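Local coordinates for C2 domain protein (Ramazzottius varieornatus, PDB 7DF2) that binds calcium ions through loops at one end of a C2 domain and, having a signal peptide, is probably secreted, at residues P70-E79 / V108-V118; R124-A132 / D144-G152. All blocks are in the same frame, centred on the assembly; numbering follows the deposited sequence. Where two conformers were deposited one is given.

Interaction 1. Residues P70-E79 / V108-V118. With GLC (alpha-D-glucopyranose), chain B.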
loop_
_atom_site.group_PDB
_atom_site.type_symbol
_atom_site.label_atom_id
_atom_site.label_comp_id
_atom_site.label_asym_id
_atom_site.label_seq_id
_atom_site.Cartn_x
_atom_site.Cartn_y
_atom_site.Cartn_z
ATOM N N PRO A 70 12.877 2.972 9.760
ATOM C CA PRO A 70 11.862 3.037 8.705
ATOM C C PRO A 70 10.683 3.921 9.086
ATOM O O PRO A 70 10.162 3.868 10.205
ATOM C CB PRO A 70 11.431 1.578 8.539
ATOM C CG PRO A 70 11.672 0.980 9.885
ATOM C CD PRO A 70 12.894 1.660 10.425
ATOM N N LYS A 71 10.293 4.765 8.142
ATOM C CA LYS A 71 8.978 5.385 8.127
ATOM C C LYS A 71 8.258 4.774 6.937
ATOM O O LYS A 71 8.731 4.887 5.799
ATOM C CB LYS A 71 9.056 6.910 8.001
ATOM C CG LYS A 71 7.662 7.578 7.983
ATOM C CD LYS A 71 7.776 9.111 8.037
ATOM C CE LYS A 71 6.395 9.766 7.968
ATOM N NZ LYS A 71 6.471 11.259 7.998
ATOM N N ILE A 72 7.145 4.100 7.199
ATOM C CA ILE A 72 6.442 3.328 6.183
ATOM C C ILE A 72 5.035 3.884 6.067
ATOM O O ILE A 72 4.320 3.979 7.069
ATOM C CB ILE A 72 6.428 1.828 6.537
ATOM C CG1 ILE A 72 7.869 1.319 6.647
ATOM C CG2 ILE A 72 5.653 1.035 5.483
ATOM C CD1 ILE A 72 8.008 -0.116 7.194
ATOM N N ILE A 73 4.642 4.265 4.855
ATOM C CA ILE A 73 3.354 4.907 4.615
ATOM C C ILE A 73 2.624 4.155 3.509
ATOM O O ILE A 73 3.243 3.520 2.652
ATOM C CB ILE A 73 3.518 6.402 4.246
ATOM C CG1 ILE A 73 4.216 6.544 2.888
ATOM C CG2 ILE A 73 4.329 7.136 5.320
ATOM C CD1 ILE A 73 4.474 8.000 2.501
ATOM N N ALA A 74 1.289 4.211 3.543
ATOM C CA ALA A 74 0.470 3.401 2.649
ATOM C C ALA A 74 -0.754 4.174 2.175
ATOM O O ALA A 74 -1.237 5.097 2.839
ATOM C CB ALA A 74 0.009 2.099 3.321
ATOM N N PHE A 75 -1.262 3.764 1.013
ATOM C CA PHE A 75 -2.430 4.398 0.411
ATOM C C PHE A 75 -3.102 3.412 -0.538
ATOM O O PHE A 75 -2.415 2.671 -1.245
ATOM C CB PHE A 75 -2.009 5.672 -0.335
ATOM C CG PHE A 75 -3.163 6.524 -0.799
ATOM C CD1 PHE A 75 -3.780 7.410 0.075
ATOM C CD2 PHE A 75 -3.614 6.448 -2.109
ATOM C CE1 PHE A 75 -4.832 8.210 -0.353
ATOM C CE2 PHE A 75 -4.665 7.242 -2.541
ATOM C CZ PHE A 75 -5.274 8.118 -1.656
ATOM N N ILE A 76 -4.438 3.402 -0.548
ATOM C CA ILE A 76 -5.202 2.631 -1.527
ATOM C C ILE A 76 -5.545 3.588 -2.665
ATOM O O ILE A 76 -6.342 4.517 -2.476
ATOM C CB ILE A 76 -6.477 2.030 -0.910
ATOM C CG1 ILE A 76 -6.139 1.047 0.213
ATOM C CG2 ILE A 76 -7.311 1.361 -1.977
ATOM C CD1 ILE A 76 -7.343 0.729 1.146
ATOM N N ASP A 77 -4.946 3.370 -3.845
ATOM C CA ASP A 77 -5.070 4.300 -4.976
ATOM C C ASP A 77 -6.153 3.803 -5.935
ATOM O O ASP A 77 -5.892 2.981 -6.818
ATOM C CB ASP A 77 -3.728 4.453 -5.689
ATOM C CG ASP A 77 -3.780 5.473 -6.827
ATOM O OD1 ASP A 77 -4.851 6.101 -7.034
ATOM O OD2 ASP A 77 -2.742 5.644 -7.504
ATOM N N THR A 78 -7.357 4.346 -5.797
ATOM C CA THR A 78 -8.463 3.956 -6.659
ATOM C C THR A 78 -8.556 4.782 -7.935
ATOM O O THR A 78 -9.422 4.497 -8.771
ATOM C CB THR A 78 -9.783 4.085 -5.897
ATOM O OG1 THR A 78 -9.906 5.426 -5.410
ATOM C CG2 THR A 78 -9.825 3.080 -4.723
ATOM N N GLU A 79 -7.702 5.787 -8.105
ATOM C CA GLU A 79 -7.855 6.771 -9.172
ATOM C C GLU A 79 -6.725 6.772 -10.190
ATOM O O GLU A 79 -6.983 6.937 -11.388
ATOM C CB GLU A 79 -7.981 8.181 -8.575
ATOM C CG GLU A 79 -9.050 8.338 -7.503
ATOM C CD GLU A 79 -9.100 9.757 -6.956
ATOM O OE1 GLU A 79 -8.439 10.638 -7.542
ATOM O OE2 GLU A 79 -9.794 9.997 -5.947
ATOM N N VAL A 108 10.532 -6.012 9.089
ATOM C CA VAL A 108 9.707 -5.223 9.994
ATOM C C VAL A 108 8.315 -5.838 10.002
ATOM O O VAL A 108 7.626 -5.822 8.978
ATOM C CB VAL A 108 9.647 -3.748 9.562
ATOM C CG1 VAL A 108 8.832 -2.938 10.563
ATOM C CG2 VAL A 108 11.047 -3.153 9.379
ATOM N N GLU A 109 7.896 -6.364 11.149
ATOM C CA GLU A 109 6.537 -6.875 11.297
ATOM C C GLU A 109 5.593 -5.716 11.563
ATOM O O GLU A 109 5.834 -4.917 12.469
ATOM C CB GLU A 109 6.476 -7.888 12.433
ATOM C CG GLU A 109 7.404 -9.075 12.201
ATOM C CD GLU A 109 6.872 -10.017 11.138
ATOM O OE1 GLU A 109 5.648 -10.001 10.874
ATOM O OE2 GLU A 109 7.674 -10.781 10.566
ATOM N N ILE A 110 4.519 -5.626 10.775
ATOM C CA ILE A 110 3.711 -4.409 10.741
ATOM C C ILE A 110 2.266 -4.695 11.129
ATOM O O ILE A 110 1.777 -4.154 12.125
ATOM C CB ILE A 110 3.788 -3.749 9.348
ATOM C CG1 ILE A 110 5.235 -3.323 9.044
ATOM C CG2 ILE A 110 2.885 -2.527 9.255
ATOM C CD1 ILE A 110 5.445 -2.941 7.623
ATOM N N ASP A 111 1.578 -5.520 10.338
ATOM C CA ASP A 111 0.154 -5.870 10.509
ATOM C C ASP A 111 -0.711 -4.668 10.876
ATOM O O ASP A 111 -1.437 -4.668 11.873
ATOM C CB ASP A 111 -0.048 -6.998 11.530
ATOM C CG ASP A 111 -1.488 -7.582 11.478
ATOM O OD1 ASP A 111 -2.103 -7.531 10.387
ATOM O OD2 ASP A 111 -2.021 -8.088 12.511
ATOM N N LYS A 112 -0.653 -3.638 10.034
ATOM C CA LYS A 112 -1.596 -2.526 10.125
ATOM C C LYS A 112 -2.493 -2.527 8.893
ATOM O O LYS A 112 -2.141 -3.060 7.836
ATOM C CB LYS A 112 -0.877 -1.169 10.246
ATOM C CG LYS A 112 0.210 -1.085 11.313
ATOM C CD LYS A 112 -0.345 -1.243 12.733
ATOM C CE LYS A 112 0.663 -0.779 13.812
ATOM N NZ LYS A 112 0.196 -1.193 15.175
ATOM N N THR A 113 -3.665 -1.902 9.025
ATOM C CA THR A 113 -4.675 -1.998 7.977
ATOM C C THR A 113 -5.310 -0.636 7.739
ATOM O O THR A 113 -5.583 0.095 8.698
ATOM C CB THR A 113 -5.751 -3.026 8.370
ATOM O OG1 THR A 113 -5.125 -4.296 8.558
ATOM C CG2 THR A 113 -6.818 -3.157 7.288
ATOM N N ILE A 114 -5.525 -0.294 6.461
ATOM C CA ILE A 114 -6.245 0.917 6.082
ATOM C C ILE A 114 -7.374 0.521 5.140
ATOM O O ILE A 114 -7.399 -0.584 4.590
ATOM C CB ILE A 114 -5.330 1.981 5.433
ATOM C CG1 ILE A 114 -4.671 1.445 4.169
ATOM C CG2 ILE A 114 -4.243 2.447 6.427
ATOM C CD1 ILE A 114 -3.900 2.535 3.401
ATOM N N SER A 115 -8.354 1.415 4.989
ATOM C CA SER A 115 -9.427 1.111 4.052
ATOM C C SER A 115 -9.885 2.365 3.317
ATOM O O SER A 115 -9.650 3.501 3.743
ATOM C CB SER A 115 -10.629 0.434 4.732
ATOM O OG SER A 115 -11.264 1.319 5.628
ATOM N N ARG A 116 -10.540 2.125 2.181
ATOM C CA ARG A 116 -11.043 3.184 1.326
ATOM C C ARG A 116 -12.218 2.643 0.535
ATOM O O ARG A 116 -12.253 1.459 0.189
ATOM C CB ARG A 116 -9.957 3.699 0.373
ATOM C CG ARG A 116 -10.402 4.906 -0.456
ATOM C CD ARG A 116 -9.304 5.382 -1.406
ATOM N NE ARG A 116 -9.745 6.560 -2.147
ATOM C CZ ARG A 116 -9.018 7.183 -3.071
ATOM N NH1 ARG A 116 -7.797 6.746 -3.370
ATOM N NH2 ARG A 116 -9.510 8.243 -3.701
ATOM N N ASP A 117 -13.173 3.522 0.235
ATOM C CA ASP A 117 -14.393 3.127 -0.452
ATOM C C ASP A 117 -14.423 3.650 -1.879
ATOM O O ASP A 117 -13.845 4.697 -2.194
ATOM C CB ASP A 117 -15.639 3.648 0.267
ATOM C CG ASP A 117 -15.723 3.198 1.702
ATOM O OD1 ASP A 117 -15.020 2.241 2.071
ATOM O OD2 ASP A 117 -16.509 3.799 2.456
ATOM N N VAL A 118 -15.148 2.924 -2.725
ATOM C CA VAL A 118 -15.473 3.354 -4.080
ATOM C C VAL A 118 -16.980 3.557 -4.106
ATOM O O VAL A 118 -17.736 2.641 -3.767
ATOM C CB VAL A 118 -15.038 2.324 -5.130
ATOM C CG1 VAL A 118 -15.612 2.686 -6.494
ATOM C CG2 VAL A 118 -13.509 2.237 -5.191
HETATM C C1 GLC B . 3.967 -15.095 11.821
HETATM C C2 GLC B . 5.432 -14.798 11.469
HETATM C C3 GLC B . 5.596 -13.457 10.743
HETATM C C4 GLC B . 4.529 -13.274 9.660
HETATM C C5 GLC B . 3.158 -13.721 10.165
HETATM C C6 GLC B . 2.090 -13.588 9.087
HETATM O O2 GLC B . 6.260 -14.837 12.614
HETATM O O3 GLC B . 6.882 -13.382 10.155
HETATM O O4 GLC B . 4.469 -11.927 9.217
HETATM O O5 GLC B . 3.238 -15.059 10.622
HETATM O O6 GLC B . 0.934 -13.044 9.683
HETATM O O HOH W 1 -12.401 5.981 -4.259
#
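I76 and I114 meet at the apolar centre of this contact, where strands 70-77 and 108-118, from the two facing sheets of the C2 beta-sandwich, pack with axes 7.1 Å apart and directions 24° from parallel. The two side chains run past one another head to tail: I76 CD1 comes within 4.1 Å of I114 CG1 and also rests on the backbone at S115. I114 holds CG1 between its backbone N and carbonyl carbon (chi1 60°), which sends CD1 up to the CB of A74 at 3.9 Å. Toward the calcium end the layer continues through I72 CD1 on I110 CD1 (3.8 Å), then P70 against V108. E109, on the outer surface, takes hydrogen bonds from O3 and O4 of the glucose, one on each carboxylate oxygen.

At the other end lies R116, its chain extended throughout. NH1 donates to I76 O at 2.8 Å, nearly straight and within both the guanidinium and carbonyl planes, and also to N201 OD1; NE bonds S199 OG. T78 OG1 sits over one guanidinium face, without a hydrogen bond to it, and shares a water with D117 O. The F75 ring lies oblique to the group. At the guanidinium edge, E79 OE2 forms a salt bridge with R116 NH2 at 2.9 Å, its hydrogen bond weak and the two planes turned 53° apart.

Interaction 2. Residues R124-A132 / D144-G152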
loop_
_atom_site.group_PDB
_atom_site.type_symbol
_atom_site.label_atom_id
_atom_site.label_comp_id
_atom_site.label_asym_id
_atom_site.label_seq_id
_atom_site.Cartn_x
_atom_site.Cartn_y
_atom_site.Cartn_z
ATOM N N ARG A 124 -11.192 -0.548 -12.896
ATOM C CA ARG A 124 -10.619 -1.792 -13.387
ATOM C C ARG A 124 -9.391 -2.233 -12.612
ATOM O O ARG A 124 -9.107 -3.429 -12.570
ATOM C CB ARG A 124 -10.241 -1.662 -14.869
ATOM C CG ARG A 124 -11.428 -1.379 -15.772
ATOM C CD ARG A 124 -11.017 -1.296 -17.228
ATOM N NE ARG A 124 -12.078 -0.723 -18.053
ATOM C CZ ARG A 124 -13.061 -1.431 -18.600
ATOM N NH1 ARG A 124 -13.984 -0.826 -19.333
ATOM N NH2 ARG A 124 -13.122 -2.745 -18.411
ATOM N N LYS A 125 -8.669 -1.298 -12.000
ATOM C CA LYS A 125 -7.447 -1.599 -11.263
ATOM C C LYS A 125 -7.358 -0.674 -10.062
ATOM O O LYS A 125 -7.554 0.537 -10.196
ATOM C CB LYS A 125 -6.205 -1.399 -12.144
ATOM C CG LYS A 125 -5.773 -2.623 -12.913
ATOM C CD LYS A 125 -4.288 -2.583 -13.208
ATOM C CE LYS A 125 -3.944 -1.421 -14.105
ATOM N NZ LYS A 125 -2.598 -1.606 -14.692
ATOM N N ILE A 126 -7.036 -1.232 -8.899
ATOM C CA ILE A 126 -6.777 -0.444 -7.701
ATOM C C ILE A 126 -5.352 -0.733 -7.257
ATOM O O ILE A 126 -4.977 -1.897 -7.078
ATOM C CB ILE A 126 -7.777 -0.773 -6.579
ATOM C CG1 ILE A 126 -9.192 -0.363 -6.997
ATOM C CG2 ILE A 126 -7.387 -0.092 -5.274
ATOM C CD1 ILE A 126 -10.263 -0.822 -6.034
ATOM N N ALA A 127 -4.566 0.316 -7.079
ATOM C CA ALA A 127 -3.153 0.174 -6.747
ATOM C C ALA A 127 -2.967 0.306 -5.242
ATOM O O ALA A 127 -3.221 1.372 -4.673
ATOM C CB ALA A 127 -2.318 1.217 -7.479
ATOM N N MET A 128 -2.531 -0.772 -4.603
ATOM C CA MET A 128 -2.036 -0.681 -3.235
ATOM C C MET A 128 -0.634 -0.084 -3.300
ATOM O O MET A 128 0.236 -0.632 -3.986
ATOM C CB MET A 128 -2.020 -2.060 -2.583
ATOM C CG MET A 128 -3.416 -2.632 -2.382
ATOM S SD MET A 128 -3.372 -4.220 -1.532
ATOM C CE MET A 128 -2.875 -5.342 -2.829
ATOM N N ARG A 129 -0.431 1.060 -2.644
ATOM C CA ARG A 129 0.832 1.793 -2.712
ATOM C C ARG A 129 1.461 1.822 -1.327
ATOM O O ARG A 129 0.782 2.123 -0.342
ATOM C CB ARG A 129 0.629 3.227 -3.221
ATOM C CG ARG A 129 0.188 3.321 -4.675
ATOM C CD ARG A 129 0.248 4.771 -5.144
ATOM N NE ARG A 129 -0.187 4.896 -6.530
ATOM C CZ ARG A 129 0.623 4.817 -7.580
ATOM N NH1 ARG A 129 1.928 4.613 -7.414
ATOM N NH2 ARG A 129 0.126 4.946 -8.802
ATOM N N VAL A 130 2.760 1.523 -1.251
ATOM C CA VAL A 130 3.518 1.638 -0.011
ATOM C C VAL A 130 4.826 2.343 -0.329
ATOM O O VAL A 130 5.458 2.067 -1.355
ATOM C CB VAL A 130 3.810 0.264 0.638
ATOM C CG1 VAL A 130 4.712 0.417 1.868
ATOM C CG2 VAL A 130 2.516 -0.445 1.031
ATOM N N ARG A 131 5.222 3.264 0.537
ATOM C CA ARG A 131 6.541 3.874 0.429
ATOM C C ARG A 131 7.276 3.714 1.750
ATOM O O ARG A 131 6.722 3.990 2.823
ATOM C CB ARG A 131 6.448 5.352 0.040
ATOM C CG ARG A 131 7.813 6.085 0.081
ATOM C CD ARG A 131 7.647 7.507 -0.467
ATOM N NE ARG A 131 8.871 8.295 -0.393
ATOM C CZ ARG A 131 9.814 8.298 -1.331
ATOM N NH1 ARG A 131 9.677 7.554 -2.416
ATOM N NH2 ARG A 131 10.894 9.053 -1.186
ATOM N N ALA A 132 8.524 3.268 1.674
ATOM C CA ALA A 132 9.364 3.116 2.850
ATOM C C ALA A 132 10.615 3.960 2.678
ATOM O O ALA A 132 11.270 3.896 1.635
ATOM C CB ALA A 132 9.744 1.645 3.075
ATOM N N ASP A 144 12.228 2.009 -0.672
ATOM C CA ASP A 144 11.607 1.734 -1.963
ATOM C C ASP A 144 10.164 2.210 -1.963
ATOM O O ASP A 144 9.581 2.524 -0.919
ATOM C CB ASP A 144 11.657 0.248 -2.338
ATOM C CG ASP A 144 12.098 0.036 -3.790
ATOM O OD1 ASP A 144 11.725 0.881 -4.627
ATOM O OD2 ASP A 144 12.821 -0.949 -4.088
ATOM N N ASN A 145 9.611 2.272 -3.177
ATOM C CA ASN A 145 8.176 2.341 -3.420
ATOM C C ASN A 145 7.706 0.961 -3.874
ATOM O O ASN A 145 8.416 0.255 -4.597
ATOM C CB ASN A 145 7.832 3.383 -4.491
ATOM C CG ASN A 145 8.187 4.806 -4.084
ATOM O OD1 ASN A 145 8.128 5.166 -2.913
ATOM N ND2 ASN A 145 8.537 5.630 -5.066
ATOM N N TYR A 146 6.501 0.580 -3.458
ATOM C CA TYR A 146 5.942 -0.732 -3.764
ATOM C C TYR A 146 4.525 -0.530 -4.275
ATOM O O TYR A 146 3.756 0.207 -3.659
ATOM C CB TYR A 146 5.927 -1.634 -2.510
ATOM C CG TYR A 146 7.237 -1.694 -1.766
ATOM C CD1 TYR A 146 7.599 -0.689 -0.866
ATOM C CD2 TYR A 146 8.106 -2.765 -1.937
ATOM C CE1 TYR A 146 8.799 -0.737 -0.187
ATOM C CE2 TYR A 146 9.319 -2.826 -1.256
ATOM C CZ TYR A 146 9.664 -1.811 -0.387
ATOM O OH TYR A 146 10.870 -1.866 0.288
ATOM N N LYS A 147 4.183 -1.160 -5.399
ATOM C CA LYS A 147 2.833 -1.055 -5.949
ATOM C C LYS A 147 2.354 -2.425 -6.392
ATOM O O LYS A 147 3.055 -3.129 -7.126
ATOM C CB LYS A 147 2.776 -0.073 -7.127
ATOM C CG LYS A 147 1.388 0.077 -7.748
ATOM C CD LYS A 147 1.348 1.225 -8.752
ATOM C CE LYS A 147 1.930 0.803 -10.099
ATOM N NZ LYS A 147 1.932 1.933 -11.075
ATOM N N CYS A 148 1.148 -2.770 -5.956
ATOM C CA CYS A 148 0.493 -4.045 -6.198
ATOM C C CYS A 148 -0.930 -3.737 -6.641
ATOM O O CYS A 148 -1.599 -2.908 -6.016
ATOM C CB CYS A 148 0.495 -4.879 -4.916
ATOM S SG CYS A 148 -0.281 -6.461 -4.998
ATOM N N HIS A 149 -1.399 -4.376 -7.713
ATOM C CA HIS A 149 -2.731 -4.079 -8.220
ATOM C C HIS A 149 -3.782 -5.078 -7.759
ATOM O O HIS A 149 -3.552 -6.287 -7.740
ATOM C CB HIS A 149 -2.709 -4.050 -9.747
ATOM C CG HIS A 149 -1.893 -2.932 -10.310
ATOM N ND1 HIS A 149 -2.139 -1.612 -10.003
ATOM C CD2 HIS A 149 -0.839 -2.936 -11.159
ATOM C CE1 HIS A 149 -1.269 -0.848 -10.642
ATOM N NE2 HIS A 149 -0.471 -1.628 -11.349
ATOM N N ILE A 150 -4.952 -4.560 -7.417
ATOM C CA ILE A 150 -6.144 -5.370 -7.219
ATOM C C ILE A 150 -6.956 -5.295 -8.503
ATOM O O ILE A 150 -7.217 -4.200 -9.017
ATOM C CB ILE A 150 -6.963 -4.873 -6.016
ATOM C CG1 ILE A 150 -6.146 -4.948 -4.722
ATOM C CG2 ILE A 150 -8.257 -5.661 -5.879
ATOM C CD1 ILE A 150 -6.679 -4.019 -3.635
ATOM N N THR A 151 -7.337 -6.456 -9.032
ATOM C CA THR A 151 -8.213 -6.544 -10.192
ATOM C C THR A 151 -9.289 -7.583 -9.905
ATOM O O THR A 151 -9.151 -8.417 -9.003
ATOM C CB THR A 151 -7.447 -6.899 -11.480
ATOM O OG1 THR A 151 -6.834 -8.186 -11.337
ATOM C CG2 THR A 151 -6.367 -5.855 -11.777
ATOM N N GLY A 152 -10.370 -7.531 -10.683
ATOM C CA GLY A 152 -11.590 -8.221 -10.321
ATOM C C GLY A 152 -12.009 -9.421 -11.139
ATOM O O GLY A 152 -13.145 -9.879 -10.986
HETATM O O HOH W 2 -10.853 -5.508 -12.407
HETATM O O HOH W 3 3.470 3.818 -9.746
#
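I126, M128, V130 and A132 pair with I150, C148, Y146 and D144 through reciprocal backbone hydrogen bonds, eight in all, joining strands 126-132 and 144-150 in antiparallel register. Between them, A127-H149, R129-K147 and R131-N145 are the non-hydrogen-bonded pairs.

Apolar contacts lie on the face turned to the other sheet. M128 bends at chi3 (-77°), bringing CE within 3.8 Å of I150 CG1, while its CG meets I150 CD1 at 3.8 Å. V130 CG1 approaches Y146 CD1 at 4.1 Å, and A132 CB lies at the edge of the same ring, 4.1 Å from Y146 CE1; the Y146 hydroxyl bonds S180. Strand 41-51 supplies M45 against M128 and V130.

Polar and charged groups occupy the opposite face. R131 NH1 donates to N145 OD1 at 2.9 Å, 18° from the amide plane, while N145 ND2 bonds E175. A leucine in place of R131 would probably leave N145 OD1 without this donor and its amide less firmly held. K147 CD lies 3.5 Å above the R129 guanidinium plane, toward its rim. Although the two side chains carry like charges, a water bridges R129 NH1 and K147 NZ, and D77 and P81 O take up R129 NE and K147 NZ respectively.

One CH-pi contact is made: K125 CD stands over the H149 ring face, 3.9 Å from its centroid, while K125 NZ bonds N82.

The whole is a twisted beta hairpin of the C2 sandwich, whose connecting end carries the calcium ligands D134, D136 and D141.

Overall arrangement
Interaction 1 spans the sandwich, packing side chains between the two sheets, whereas interaction 2 joins neighbouring strands within one sheet. Strand 70-77 lies beside strand 121-136, and the two contacts touch directly: I76 CG2 packs on I126 CG2 at 3.6 Å, and D77 N probably hydrogen-bonds A127 O at 2.8 Å. Interaction 1 is largely buried and apolar, with its one cross-strand salt bridge, R116 to E79, at the end remote from calcium. Interaction 2 is only partly buried: backbone bonding dominates, one face joins the same core, and the other carries basic and amide groups. Segment 108-118 leads along the chain into strand 121-136, linking the sheets.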